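Local coordinates for protein oxidoreductase, iron/ascorbate family (Shewanella oneidensis, PDB 3ON7) that probably acts as an iron(II)-dependent 2-oxoglutarate oxygenase, forming ethylene from 2-oxoglutarate and oxidising L-arginine, at residues L191-K196 against L201-D206; H231-P236 against K243-L248; E119-I124 against I177-V182; E164-I169 against E237-T242; H33-E38 against L107-K112. One frame throughout, in Å; residues are numbered along the deposited sequence. Where two conformers were deposited one is given.

Interaction 1. Residues L191-K196 against L201-D206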
# COMPACT_ATOMS: atom_id res chain seq x y z
N LEU B 191 15.40 -9.68 -27.60
CA LEU B 191 15.94 -9.45 -26.27
C LEU B 191 17.38 -9.01 -26.43
O LEU B 191 18.16 -9.67 -27.13
CB LEU B 191 15.83 -10.70 -25.39
CG LEU B 191 16.40 -10.63 -23.97
CD1 LEU B 191 15.52 -9.84 -22.98
CD2 LEU B 191 16.64 -12.06 -23.43
N GLN B 192 17.71 -7.88 -25.80
CA GLN B 192 19.04 -7.30 -25.85
C GLN B 192 19.54 -6.84 -24.49
O GLN B 192 18.75 -6.53 -23.58
CB GLN B 192 19.06 -6.12 -26.79
CG GLN B 192 18.71 -6.45 -28.20
CD GLN B 192 18.87 -5.25 -29.09
OE1 GLN B 192 18.51 -4.13 -28.71
NE2 GLN B 192 19.42 -5.47 -30.29
N VAL B 193 20.86 -6.77 -24.37
CA VAL B 193 21.56 -6.43 -23.13
C VAL B 193 22.56 -5.35 -23.43
O VAL B 193 23.27 -5.42 -24.40
CB VAL B 193 22.32 -7.66 -22.60
CG1 VAL B 193 23.23 -7.27 -21.44
CG2 VAL B 193 21.34 -8.75 -22.21
N LYS B 194 22.63 -4.36 -22.56
CA LYS B 194 23.52 -3.23 -22.72
C LYS B 194 24.98 -3.61 -22.36
O LYS B 194 25.28 -3.99 -21.25
CB LYS B 194 23.02 -2.08 -21.85
CG LYS B 194 23.90 -0.83 -21.76
CD LYS B 194 24.13 -0.17 -23.10
CE LYS B 194 22.83 0.40 -23.71
NZ LYS B 194 22.19 1.49 -22.90
N ALA B 195 25.86 -3.50 -23.35
CA ALA B 195 27.27 -3.74 -23.18
C ALA B 195 27.94 -2.52 -22.57
O ALA B 195 27.35 -1.43 -22.49
CB ALA B 195 27.91 -4.05 -24.52
N LYS B 196 29.20 -2.70 -22.19
CA LYS B 196 30.00 -1.67 -21.51
C LYS B 196 30.30 -0.45 -22.40
O LYS B 196 30.43 0.66 -21.89
CB LYS B 196 31.29 -2.29 -20.97
CG LYS B 196 31.08 -3.20 -19.73
CD LYS B 196 32.23 -4.20 -19.52
N LEU B 201 23.76 -5.81 -27.07
CA LEU B 201 24.06 -7.19 -27.43
C LEU B 201 22.78 -7.99 -27.60
O LEU B 201 21.90 -7.93 -26.75
CB LEU B 201 24.92 -7.85 -26.34
CG LEU B 201 26.29 -7.22 -26.04
CD1 LEU B 201 26.84 -7.72 -24.71
CD2 LEU B 201 27.26 -7.51 -27.19
N ASP B 202 22.69 -8.76 -28.69
CA ASP B 202 21.59 -9.68 -28.93
C ASP B 202 21.77 -10.97 -28.13
O ASP B 202 22.88 -11.49 -28.00
CB ASP B 202 21.48 -10.01 -30.43
CG ASP B 202 21.02 -8.81 -31.27
OD1 ASP B 202 19.96 -8.20 -30.96
OD2 ASP B 202 21.72 -8.46 -32.24
N VAL B 203 20.67 -11.46 -27.58
CA VAL B 203 20.67 -12.68 -26.80
C VAL B 203 20.16 -13.80 -27.70
O VAL B 203 19.07 -13.68 -28.25
CB VAL B 203 19.76 -12.57 -25.57
CG1 VAL B 203 19.90 -13.81 -24.71
CG2 VAL B 203 20.09 -11.31 -24.77
N PRO B 204 20.96 -14.86 -27.88
CA PRO B 204 20.50 -16.01 -28.67
C PRO B 204 19.27 -16.61 -28.03
O PRO B 204 19.33 -17.02 -26.87
CB PRO B 204 21.68 -16.99 -28.62
CG PRO B 204 22.87 -16.15 -28.25
CD PRO B 204 22.38 -14.98 -27.48
N SER B 205 18.16 -16.63 -28.75
CA SER B 205 16.86 -16.92 -28.17
C SER B 205 16.20 -18.16 -28.78
O SER B 205 14.99 -18.25 -28.81
CB SER B 205 15.96 -15.70 -28.35
OG SER B 205 16.52 -14.56 -27.71
N ASP B 206 17.02 -19.13 -29.21
CA ASP B 206 16.52 -20.40 -29.76
C ASP B 206 15.65 -21.15 -28.76
O ASP B 206 15.79 -20.99 -27.55
CB ASP B 206 17.69 -21.31 -30.13
CG ASP B 206 18.64 -20.65 -31.13
OD1 ASP B 206 19.55 -19.88 -30.69
OD2 ASP B 206 18.47 -20.91 -32.34
O HOH W 1 14.65 -12.70 -27.70
O HOH W 2 17.85 -11.26 -29.76
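A beta hairpin pairs strands 191-194 and 200-202 in an antiparallel ladder with a polar pair on one face and an apolar cluster on the other. Val193 and Leu201 form a hydrogen-bonded pair: Val193 N gives to Leu201 O at 2.8 Å, and Leu201 N returns a nearly straight bond to Val193 O at 2.7 Å (173°). One step along, Gln192 and Asp202 are a non-hydrogen-bonded pair whose side chains run side by side. The Gln192 NE2 donor meets Asp202 OD1 at 2.9 Å within the amide plane but from above the carboxylate plane, the two flat groups lying 37° apart. On the other face, Val203 CG2 is wedged between Leu191 CD2 and Val193 CG2, each 3.8 Å away. Placing CG anti to the backbone N (chi1 178°) brings the Leu191 branch to Val203. Beyond the paired residues a water donates to both Leu191 O and Val203 O, and another links Leu191 N to Ser205 OG. Strand 191-194 also pairs with strand 231-234, where Gln192 bonds Arg232 through the backbone and through OE1. The apolar face of the hairpin rests on strand 27-31, with Val193 against Phe27 and Val203 against Val29.

Interaction 2. Residues H231-P236 against K243-L248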
# COMPACT_ATOMS: atom_id res chain seq x y z
N HIS B 231 18.54 -4.32 -19.73
CA HIS B 231 18.08 -5.11 -20.86
C HIS B 231 16.73 -4.62 -21.38
O HIS B 231 15.95 -4.01 -20.62
CB HIS B 231 18.00 -6.59 -20.48
CG HIS B 231 17.24 -6.86 -19.23
ND1 HIS B 231 17.73 -6.57 -17.97
CD2 HIS B 231 16.03 -7.43 -19.04
CE1 HIS B 231 16.84 -6.94 -17.07
NE2 HIS B 231 15.80 -7.46 -17.69
N ARG B 232 16.46 -4.90 -22.66
CA ARG B 232 15.21 -4.53 -23.33
C ARG B 232 14.77 -5.57 -24.35
O ARG B 232 15.53 -6.50 -24.66
CB ARG B 232 15.37 -3.18 -24.05
CG ARG B 232 16.32 -3.23 -25.24
CD ARG B 232 16.49 -1.91 -25.91
NE ARG B 232 17.30 -2.02 -27.12
CZ ARG B 232 17.47 -1.05 -28.01
NH1 ARG B 232 16.90 0.14 -27.84
NH2 ARG B 232 18.21 -1.27 -29.09
N VAL B 233 13.56 -5.43 -24.89
CA VAL B 233 13.14 -6.27 -26.01
C VAL B 233 12.73 -5.36 -27.16
O VAL B 233 11.81 -4.55 -27.02
CB VAL B 233 11.97 -7.24 -25.63
CG1 VAL B 233 11.54 -8.08 -26.84
CG2 VAL B 233 12.38 -8.14 -24.48
N ILE B 234 13.43 -5.47 -28.30
CA ILE B 234 13.04 -4.72 -29.50
C ILE B 234 12.21 -5.62 -30.41
O ILE B 234 12.18 -6.83 -30.21
CB ILE B 234 14.26 -4.10 -30.26
CG1 ILE B 234 15.21 -5.17 -30.82
CG2 ILE B 234 15.00 -3.16 -29.36
CD1 ILE B 234 16.21 -4.63 -31.86
N ASN B 235 11.50 -5.02 -31.36
CA ASN B 235 10.78 -5.75 -32.43
C ASN B 235 11.57 -5.55 -33.72
O ASN B 235 11.38 -4.55 -34.41
CB ASN B 235 9.34 -5.24 -32.63
CG ASN B 235 8.43 -5.59 -31.47
OD1 ASN B 235 8.46 -6.70 -30.97
ND2 ASN B 235 7.62 -4.64 -31.03
N PRO B 236 12.51 -6.46 -34.00
CA PRO B 236 13.36 -6.25 -35.15
C PRO B 236 12.60 -6.43 -36.45
O PRO B 236 11.50 -6.98 -36.44
CB PRO B 236 14.46 -7.30 -34.98
CG PRO B 236 13.89 -8.34 -34.14
CD PRO B 236 12.87 -7.68 -33.26
N LYS B 243 1.06 -12.01 -34.60
CA LYS B 243 1.29 -13.18 -33.75
C LYS B 243 1.33 -12.84 -32.27
O LYS B 243 1.94 -11.83 -31.88
CB LYS B 243 2.58 -13.90 -34.13
CG LYS B 243 2.66 -14.32 -35.58
CD LYS B 243 1.41 -15.08 -36.03
CE LYS B 243 1.58 -15.71 -37.40
NZ LYS B 243 0.54 -16.77 -37.63
N SER B 244 0.70 -13.69 -31.46
CA SER B 244 0.79 -13.61 -30.01
C SER B 244 2.20 -13.95 -29.57
O SER B 244 2.90 -14.72 -30.24
CB SER B 244 -0.16 -14.61 -29.35
OG SER B 244 -1.50 -14.15 -29.30
N ARG B 245 2.62 -13.39 -28.45
CA ARG B 245 3.85 -13.84 -27.79
C ARG B 245 3.58 -14.10 -26.32
O ARG B 245 3.03 -13.26 -25.62
CB ARG B 245 4.96 -12.81 -27.92
CG ARG B 245 6.29 -13.29 -27.34
CD ARG B 245 7.43 -12.34 -27.61
NE ARG B 245 7.66 -12.13 -29.04
CZ ARG B 245 8.48 -11.22 -29.54
NH1 ARG B 245 9.18 -10.45 -28.72
NH2 ARG B 245 8.61 -11.08 -30.86
N ILE B 246 3.97 -15.29 -25.88
CA ILE B 246 3.88 -15.70 -24.48
C ILE B 246 5.32 -15.75 -23.99
O ILE B 246 6.21 -16.14 -24.75
CB ILE B 246 3.22 -17.09 -24.34
CG1 ILE B 246 1.73 -17.00 -24.72
CG2 ILE B 246 3.40 -17.67 -22.94
CD1 ILE B 246 0.82 -16.44 -23.65
N SER B 247 5.55 -15.30 -22.76
CA SER B 247 6.85 -15.50 -22.09
C SER B 247 6.68 -15.71 -20.58
O SER B 247 5.67 -15.29 -20.01
CB SER B 247 7.80 -14.34 -22.37
OG SER B 247 7.31 -13.17 -21.78
N LEU B 248 7.66 -16.38 -19.95
CA LEU B 248 7.51 -16.90 -18.59
C LEU B 248 8.65 -16.49 -17.64
O LEU B 248 9.23 -17.33 -16.95
CB LEU B 248 7.43 -18.42 -18.65
CG LEU B 248 6.41 -19.03 -19.61
CD1 LEU B 248 6.72 -20.51 -19.78
CD2 LEU B 248 5.01 -18.82 -19.12
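Val233 CG1 sits at the edge of the Arg245 guanidinium, in its plane and 3.8 Å from NH1, the two side chains approaching from opposite directions. Asn235 stands farther off: its OD1 lies 4.4 Å from Arg245 NH2, obliquely placed, and takes its hydrogen bond from Arg170 NE instead. Arg245 spans the gap because CG is anti to the backbone N (chi1 -176°) and the chain bends only at chi3 (-59°). The backbones stay well apart, Asn235 CA and Arg245 CA being 11.6 Å from each other. The strands belong to different sheets, 231-234 to the smaller and 245-252 to the larger, which together form the double-stranded beta-helix core typical of 2-oxoglutarate oxygenases. Arg245 and Ser247 fit the Arg-X-Ser pattern that in this family grips the distal carboxylate of 2-oxoglutarate, and a glycerol about 3 Å from the Arg245 side chain is consistent with such a pocket. Arg170 lends a second positive group close to NH1, while Glu188 makes a long, weak ion pair with NE. Farther along the first strand, His231 ND1 donates to Thr229 O, and the residue probably completes an iron site with His174 and Asp176.

Interaction 3. Residues E119-I124 against I177-V182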
# COMPACT_ATOMS: atom_id res chain seq x y z
N GLU B 119 20.61 -24.43 -8.20
CA GLU B 119 21.89 -24.98 -8.65
C GLU B 119 22.75 -23.87 -9.22
O GLU B 119 23.94 -23.81 -8.96
CB GLU B 119 21.71 -26.08 -9.70
CG GLU B 119 23.04 -26.68 -10.21
CD GLU B 119 22.87 -27.63 -11.41
OE1 GLU B 119 21.82 -27.63 -12.05
OE2 GLU B 119 23.82 -28.38 -11.71
N LEU B 120 22.15 -22.98 -10.01
CA LEU B 120 22.89 -21.88 -10.64
C LEU B 120 23.47 -20.91 -9.59
O LEU B 120 24.59 -20.40 -9.74
CB LEU B 120 22.00 -21.12 -11.62
CG LEU B 120 21.47 -21.89 -12.84
CD1 LEU B 120 20.64 -20.95 -13.72
CD2 LEU B 120 22.61 -22.56 -13.65
N LEU B 121 22.70 -20.64 -8.54
CA LEU B 121 23.23 -19.82 -7.45
C LEU B 121 24.39 -20.53 -6.73
O LEU B 121 25.34 -19.87 -6.34
CB LEU B 121 22.14 -19.45 -6.45
CG LEU B 121 21.11 -18.46 -6.98
CD1 LEU B 121 19.81 -18.62 -6.21
CD2 LEU B 121 21.63 -16.99 -6.92
N GLU B 122 24.32 -21.85 -6.56
CA GLU B 122 25.46 -22.61 -6.04
C GLU B 122 26.68 -22.37 -6.93
O GLU B 122 27.79 -22.14 -6.42
CB GLU B 122 25.18 -24.11 -5.99
CG GLU B 122 24.34 -24.59 -4.83
CD GLU B 122 23.99 -26.08 -4.92
OE1 GLU B 122 24.49 -26.78 -5.83
OE2 GLU B 122 23.20 -26.54 -4.07
N TRP B 123 26.47 -22.45 -8.24
CA TRP B 123 27.54 -22.20 -9.21
C TRP B 123 28.14 -20.81 -9.01
O TRP B 123 29.35 -20.65 -9.00
CB TRP B 123 27.04 -22.32 -10.65
CG TRP B 123 26.78 -23.72 -11.12
CD1 TRP B 123 26.87 -24.88 -10.40
CD2 TRP B 123 26.34 -24.08 -12.42
NE1 TRP B 123 26.53 -25.96 -11.20
CE2 TRP B 123 26.19 -25.49 -12.44
CE3 TRP B 123 26.07 -23.35 -13.58
CZ2 TRP B 123 25.78 -26.18 -13.58
CZ3 TRP B 123 25.66 -24.04 -14.72
CH2 TRP B 123 25.52 -25.44 -14.71
N ILE B 124 27.27 -19.82 -8.85
CA ILE B 124 27.72 -18.44 -8.67
C ILE B 124 28.57 -18.31 -7.42
O ILE B 124 29.61 -17.64 -7.44
CB ILE B 124 26.52 -17.47 -8.64
CG1 ILE B 124 25.88 -17.37 -10.04
CG2 ILE B 124 26.96 -16.10 -8.15
CD1 ILE B 124 24.47 -16.77 -10.02
N ILE B 177 15.21 -5.76 -10.09
CA ILE B 177 15.59 -5.44 -8.73
C ILE B 177 16.00 -6.66 -7.92
O ILE B 177 16.65 -6.53 -6.89
CB ILE B 177 14.43 -4.74 -8.00
CG1 ILE B 177 14.99 -3.89 -6.83
CG2 ILE B 177 13.37 -5.73 -7.54
CD1 ILE B 177 13.89 -3.21 -5.99
N ASN B 178 15.59 -7.84 -8.37
CA ASN B 178 15.63 -9.04 -7.52
C ASN B 178 17.00 -9.72 -7.51
O ASN B 178 18.01 -9.09 -7.83
CB ASN B 178 14.52 -9.98 -7.95
CG ASN B 178 14.55 -10.25 -9.43
OD1 ASN B 178 14.23 -9.36 -10.21
ND2 ASN B 178 15.00 -11.43 -9.84
N LEU B 179 17.06 -10.99 -7.09
CA LEU B 179 18.34 -11.71 -6.97
C LEU B 179 18.80 -12.20 -8.31
O LEU B 179 19.80 -11.72 -8.82
CB LEU B 179 18.26 -12.85 -5.95
CG LEU B 179 19.64 -13.28 -5.42
CD1 LEU B 179 20.27 -12.20 -4.57
CD2 LEU B 179 19.53 -14.58 -4.63
N ILE B 180 18.09 -13.18 -8.88
CA ILE B 180 18.27 -13.55 -10.27
C ILE B 180 16.93 -13.79 -10.93
O ILE B 180 15.94 -14.12 -10.26
CB ILE B 180 19.17 -14.81 -10.51
CG1 ILE B 180 18.60 -16.06 -9.81
CG2 ILE B 180 20.61 -14.56 -10.06
CD1 ILE B 180 19.30 -17.34 -10.23
N THR B 181 16.93 -13.66 -12.24
CA THR B 181 15.77 -13.90 -13.05
C THR B 181 16.07 -15.00 -14.07
O THR B 181 17.18 -15.10 -14.54
CB THR B 181 15.37 -12.61 -13.73
OG1 THR B 181 15.08 -11.64 -12.70
CG2 THR B 181 14.15 -12.82 -14.65
N VAL B 182 15.08 -15.83 -14.39
CA VAL B 182 15.27 -17.02 -15.22
C VAL B 182 14.20 -17.06 -16.32
O VAL B 182 13.00 -17.07 -16.01
CB VAL B 182 15.11 -18.28 -14.33
CG1 VAL B 182 15.00 -19.55 -15.18
CG2 VAL B 182 16.26 -18.34 -13.30
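Flat groups stay at the margin where Leu121 meets Leu179 and Ile180: the amide of Asn178 holds Thr181 OG1 in its plane, 2.9 Å from ND2, and the indole of Trp123 packs on helix 14-25. The contact itself is aliphatic and buried. Leu121 and Ile180 meet end-on, Ile180 CD1 lying 3.9 Å from Leu121 CG. With its chi1 at 59°, Ile180 has CG1 flanked by both the backbone N and C, and the CD1 beyond it extends to the helix. Leu179 comes to Leu121 at a slant, CD2 to CD2 at 3.9 Å, while Ile124 CD1 makes a looser approach to Ile180 CG2 at 4.4 Å. Thr181 OG1 also bonds Asp176, a probable iron ligand, which would make Thr181 a second-shell residue of that site. Helix 103-126 thus packs against the beginning of strand 180-184, with Ile144 of helix 140-144 touching both Leu121 and Leu179, and Leu252 of strand 245-252 beside Ile180.

Interaction 4. Residues E164-I169 against E237-T242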
# COMPACT_ATOMS: atom_id res chain seq x y z
N GLU B 164 -3.11 -0.74 -36.62
CA GLU B 164 -2.35 -0.72 -35.36
C GLU B 164 -0.84 -0.84 -35.61
O GLU B 164 -0.39 -1.79 -36.25
CB GLU B 164 -2.77 -1.88 -34.45
CG GLU B 164 -4.09 -1.72 -33.72
CD GLU B 164 -4.34 -2.87 -32.74
OE1 GLU B 164 -4.76 -3.96 -33.20
OE2 GLU B 164 -4.12 -2.69 -31.51
N GLU B 165 -0.08 0.13 -35.11
CA GLU B 165 1.37 0.16 -35.31
C GLU B 165 2.07 -0.60 -34.19
O GLU B 165 1.71 -0.50 -33.02
CB GLU B 165 1.89 1.60 -35.34
N MSE B 166 3.08 -1.37 -34.58
CA MSE B 166 3.98 -2.00 -33.63
C MSE B 166 5.19 -1.07 -33.52
O MSE B 166 5.82 -0.73 -34.52
CB MSE B 166 4.38 -3.39 -34.15
CG MSE B 166 5.53 -4.07 -33.46
SE MSE B 166 5.54 -5.99 -33.84
CE MSE B 166 4.47 -6.49 -32.32
N GLY B 167 5.51 -0.64 -32.30
CA GLY B 167 6.70 0.17 -32.07
C GLY B 167 7.98 -0.62 -32.24
O GLY B 167 7.96 -1.86 -32.19
N ALA B 168 9.09 0.08 -32.44
CA ALA B 168 10.41 -0.56 -32.51
C ALA B 168 10.83 -1.22 -31.18
O ALA B 168 11.65 -2.13 -31.18
CB ALA B 168 11.45 0.43 -32.95
N ILE B 169 10.25 -0.77 -30.07
CA ILE B 169 10.59 -1.31 -28.75
C ILE B 169 9.35 -1.91 -28.09
O ILE B 169 8.35 -1.24 -27.94
CB ILE B 169 11.19 -0.21 -27.84
CG1 ILE B 169 12.50 0.32 -28.43
CG2 ILE B 169 11.47 -0.74 -26.47
CD1 ILE B 169 13.03 1.52 -27.69
N GLU B 237 13.17 -5.94 -37.54
CA GLU B 237 12.55 -5.99 -38.85
C GLU B 237 12.19 -7.44 -39.14
O GLU B 237 13.01 -8.33 -38.96
CB GLU B 237 13.51 -5.40 -39.89
CG GLU B 237 13.02 -5.42 -41.33
CD GLU B 237 11.71 -4.68 -41.55
OE1 GLU B 237 11.53 -3.56 -41.00
OE2 GLU B 237 10.86 -5.23 -42.30
N GLY B 238 10.95 -7.68 -39.53
CA GLY B 238 10.46 -9.04 -39.77
C GLY B 238 9.48 -9.57 -38.73
O GLY B 238 8.71 -10.48 -39.02
N THR B 239 9.51 -9.00 -37.52
CA THR B 239 8.57 -9.36 -36.47
C THR B 239 7.13 -9.21 -36.99
O THR B 239 6.75 -8.16 -37.50
CB THR B 239 8.77 -8.48 -35.19
OG1 THR B 239 10.13 -8.57 -34.73
CG2 THR B 239 7.82 -8.92 -34.07
N ASP B 240 6.35 -10.27 -36.86
CA ASP B 240 4.99 -10.29 -37.38
C ASP B 240 4.05 -9.82 -36.28
O ASP B 240 3.85 -10.51 -35.29
CB ASP B 240 4.65 -11.72 -37.82
CG ASP B 240 3.28 -11.84 -38.50
OD1 ASP B 240 2.45 -10.91 -38.41
OD2 ASP B 240 3.05 -12.87 -39.14
N LYS B 241 3.45 -8.66 -36.47
CA LYS B 241 2.62 -8.04 -35.44
C LYS B 241 1.34 -8.84 -35.11
O LYS B 241 0.81 -8.72 -34.03
CB LYS B 241 2.25 -6.60 -35.82
CG LYS B 241 1.17 -6.49 -36.88
CD LYS B 241 0.88 -5.05 -37.20
CE LYS B 241 -0.40 -4.90 -38.01
NZ LYS B 241 -0.83 -3.49 -38.26
N THR B 242 0.89 -9.66 -36.05
CA THR B 242 -0.34 -10.44 -35.88
C THR B 242 -0.15 -11.72 -35.06
O THR B 242 -1.11 -12.44 -34.84
CB THR B 242 -0.96 -10.84 -37.25
OG1 THR B 242 -0.09 -11.76 -37.92
CG2 THR B 242 -1.14 -9.63 -38.12
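Met166, built as selenomethionine, and Lys241 run antiparallel alongside one another, an economical way for two long side chains to tie loops together near the surface. The selenium lies 3.9 Å from Lys241 CB, and the chain bends at chi3 so that CE comes to rest beside Lys241 CA. Thr239 crosses this side chain at about a right angle, presenting its CG2 methyl to SE at 3.7 Å, while its hydroxyl turns to Pro236 O. Lys241 runs the other way: with chi1 at 76° and the rest extended, it carries NZ to Glu164 O, where a 2.7 Å hydrogen bond arrives 19° out of the carbonyl plane. Gly162 O is a second acceptor for NZ, so the ammonium is held by main-chain oxygens of one loop. A leucine in its place would probably leave those two carbonyls without their donor and the loops less firmly joined. Next to the lysine, Asp240 OD1 accepts from Thr242 N at 3.1 Å, which makes an Asx turn, and Thr242 OG1 adds a second bond to Asp240 OD1, at 2.7 Å, from the same face of the carboxylate. The contact joins the loop between strands 151-157 and 169-174 to the one between strands 231-234 and 245-252, with Met160 and Asn235 also packed on Met166.

Interaction 5. Residues H33-E38 against L107-K112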
# COMPACT_ATOMS: atom_id res chain seq x y z
N HIS B 33 19.33 -27.51 -20.96
CA HIS B 33 19.13 -27.51 -19.51
C HIS B 33 18.19 -28.65 -19.10
O HIS B 33 17.58 -29.28 -19.96
CB HIS B 33 18.57 -26.15 -19.04
CG HIS B 33 17.34 -25.73 -19.77
ND1 HIS B 33 16.08 -26.15 -19.40
CD2 HIS B 33 17.17 -24.95 -20.87
CE1 HIS B 33 15.19 -25.65 -20.25
NE2 HIS B 33 15.83 -24.92 -21.15
N PRO B 34 18.08 -28.91 -17.79
CA PRO B 34 17.29 -30.05 -17.32
C PRO B 34 15.78 -29.89 -17.27
O PRO B 34 15.11 -30.81 -16.87
CB PRO B 34 17.79 -30.27 -15.87
CG PRO B 34 18.89 -29.35 -15.66
CD PRO B 34 18.79 -28.27 -16.67
N ILE B 35 15.25 -28.74 -17.65
CA ILE B 35 13.81 -28.56 -17.57
C ILE B 35 13.15 -29.11 -18.83
O ILE B 35 13.41 -28.66 -19.96
CB ILE B 35 13.42 -27.12 -17.33
CG1 ILE B 35 13.93 -26.65 -15.96
CG2 ILE B 35 11.93 -26.98 -17.37
CD1 ILE B 35 13.38 -25.31 -15.52
N ASP B 36 12.30 -30.11 -18.61
CA ASP B 36 11.59 -30.83 -19.68
C ASP B 36 11.00 -29.87 -20.69
O ASP B 36 10.10 -29.07 -20.37
CB ASP B 36 10.50 -31.72 -19.08
CG ASP B 36 9.75 -32.54 -20.12
OD1 ASP B 36 10.29 -32.77 -21.25
OD2 ASP B 36 8.60 -32.95 -19.80
N LYS B 37 11.52 -29.97 -21.91
CA LYS B 37 11.16 -29.15 -23.08
C LYS B 37 9.66 -29.17 -23.37
O LYS B 37 9.04 -28.17 -23.80
CB LYS B 37 11.88 -29.73 -24.32
CG LYS B 37 12.10 -28.76 -25.48
CD LYS B 37 13.12 -29.31 -26.47
N GLU B 38 9.07 -30.34 -23.17
CA GLU B 38 7.67 -30.50 -23.51
C GLU B 38 6.77 -29.96 -22.41
O GLU B 38 5.64 -29.62 -22.68
CB GLU B 38 7.32 -31.95 -23.91
CG GLU B 38 7.24 -32.98 -22.79
CD GLU B 38 6.42 -34.22 -23.20
OE1 GLU B 38 6.84 -34.93 -24.15
OE2 GLU B 38 5.36 -34.48 -22.56
N LEU B 107 2.87 -25.05 -11.33
CA LEU B 107 3.63 -25.27 -10.11
C LEU B 107 4.75 -26.32 -10.28
O LEU B 107 5.77 -26.23 -9.62
CB LEU B 107 2.69 -25.63 -8.93
CG LEU B 107 1.72 -24.52 -8.51
CD1 LEU B 107 0.91 -24.92 -7.30
CD2 LEU B 107 2.45 -23.19 -8.24
N ALA B 108 4.57 -27.31 -11.15
CA ALA B 108 5.66 -28.23 -11.48
C ALA B 108 6.78 -27.44 -12.15
O ALA B 108 7.95 -27.63 -11.84
CB ALA B 108 5.18 -29.37 -12.37
N TYR B 109 6.44 -26.51 -13.03
CA TYR B 109 7.46 -25.68 -13.66
C TYR B 109 8.17 -24.77 -12.64
O TYR B 109 9.39 -24.70 -12.62
CB TYR B 109 6.90 -24.84 -14.82
CG TYR B 109 7.96 -23.90 -15.35
CD1 TYR B 109 8.91 -24.35 -16.25
CD2 TYR B 109 8.05 -22.57 -14.92
CE1 TYR B 109 9.89 -23.52 -16.73
CE2 TYR B 109 9.04 -21.73 -15.38
CZ TYR B 109 9.96 -22.22 -16.29
OH TYR B 109 10.97 -21.41 -16.75
N TYR B 110 7.39 -24.08 -11.81
CA TYR B 110 7.91 -23.23 -10.73
C TYR B 110 8.91 -23.99 -9.85
O TYR B 110 9.96 -23.45 -9.49
CB TYR B 110 6.75 -22.73 -9.86
CG TYR B 110 7.12 -21.81 -8.70
CD1 TYR B 110 7.51 -22.32 -7.46
CD2 TYR B 110 7.02 -20.43 -8.83
CE1 TYR B 110 7.84 -21.46 -6.39
CE2 TYR B 110 7.34 -19.56 -7.78
CZ TYR B 110 7.74 -20.08 -6.57
OH TYR B 110 8.04 -19.20 -5.54
N GLU B 111 8.56 -25.23 -9.51
CA GLU B 111 9.39 -26.06 -8.64
C GLU B 111 10.68 -26.38 -9.38
O GLU B 111 11.77 -26.23 -8.83
CB GLU B 111 8.62 -27.35 -8.24
CG GLU B 111 9.41 -28.36 -7.41
CD GLU B 111 8.62 -29.64 -7.11
N LYS B 112 10.55 -26.78 -10.65
CA LYS B 112 11.70 -27.21 -11.44
C LYS B 112 12.64 -26.04 -11.78
O LYS B 112 13.84 -26.23 -11.88
CB LYS B 112 11.24 -27.89 -12.73
CG LYS B 112 10.65 -29.30 -12.50
CD LYS B 112 10.13 -29.94 -13.80
CE LYS B 112 10.08 -31.48 -13.72
NZ LYS B 112 8.76 -32.03 -13.28
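Ile35 brings its CG2 methyl obliquely to the Tyr109 ring, 4.1 Å from CE1, the two side chains crossing at about a right angle. CD1 on the other branch also comes near the ring, but its closest approach is to Lys112 O at 3.8 Å, and it stands 4.4 Å from Lys112 CB. Both arms of the forked side chain thus flank the aromatic ring while one of them reaches on to the helix backbone, a simple example of a beta-branched residue bridging two surfaces. The first torsion makes this possible, for with CG1 anti to the carbonyl carbon (chi1 -64°) CG2 falls beside it and faces the tyrosine. An alanine here is likely to open a gap between the loop and the helix, leaving the Tyr109 ring without the methyls that flank it. The isoleucine is steadied from its own backbone, since Ile35 N donates to His33 ND1 at 3.2 Å, tilted 18° from the imidazole plane. Just beyond, Asp36 occupies the N-cap of helix 37-51, its OD1 accepting a weak 3.3 Å bond from Glu38 N. The Lys112 chain leads off toward solvent after its CB, passing Leu39. This contact sets the loop leading into helix 37-51 against the first half of helix 103-126, where Tyr109 also packs on Ile43, and Ile35 on Val40 and Ala113.

Along the chain interaction 5 comes first, then interaction 3, both using helix 103-126, with centres 16 Å apart. Interaction 1 follows, lying between the segments of interaction 4, while interaction 2 alternates with interaction 4 and touches it, their centres 10 Å apart. Interactions 1 and 2 meet where strands 191-194 and 231-234 are neighbours in the smaller sheet; interactions 2 and 3 share the larger sheet through strands 245-252 and 180-184. Interactions 3 and 4 lie on opposite sides of the chain's centre, about 32 Å apart between centres. Helix 103-126 packs on the larger sheet in interaction 3 and on loop 33-36 in interaction 5, while the sheets frame the probable iron and 2-oxoglutarate pocket.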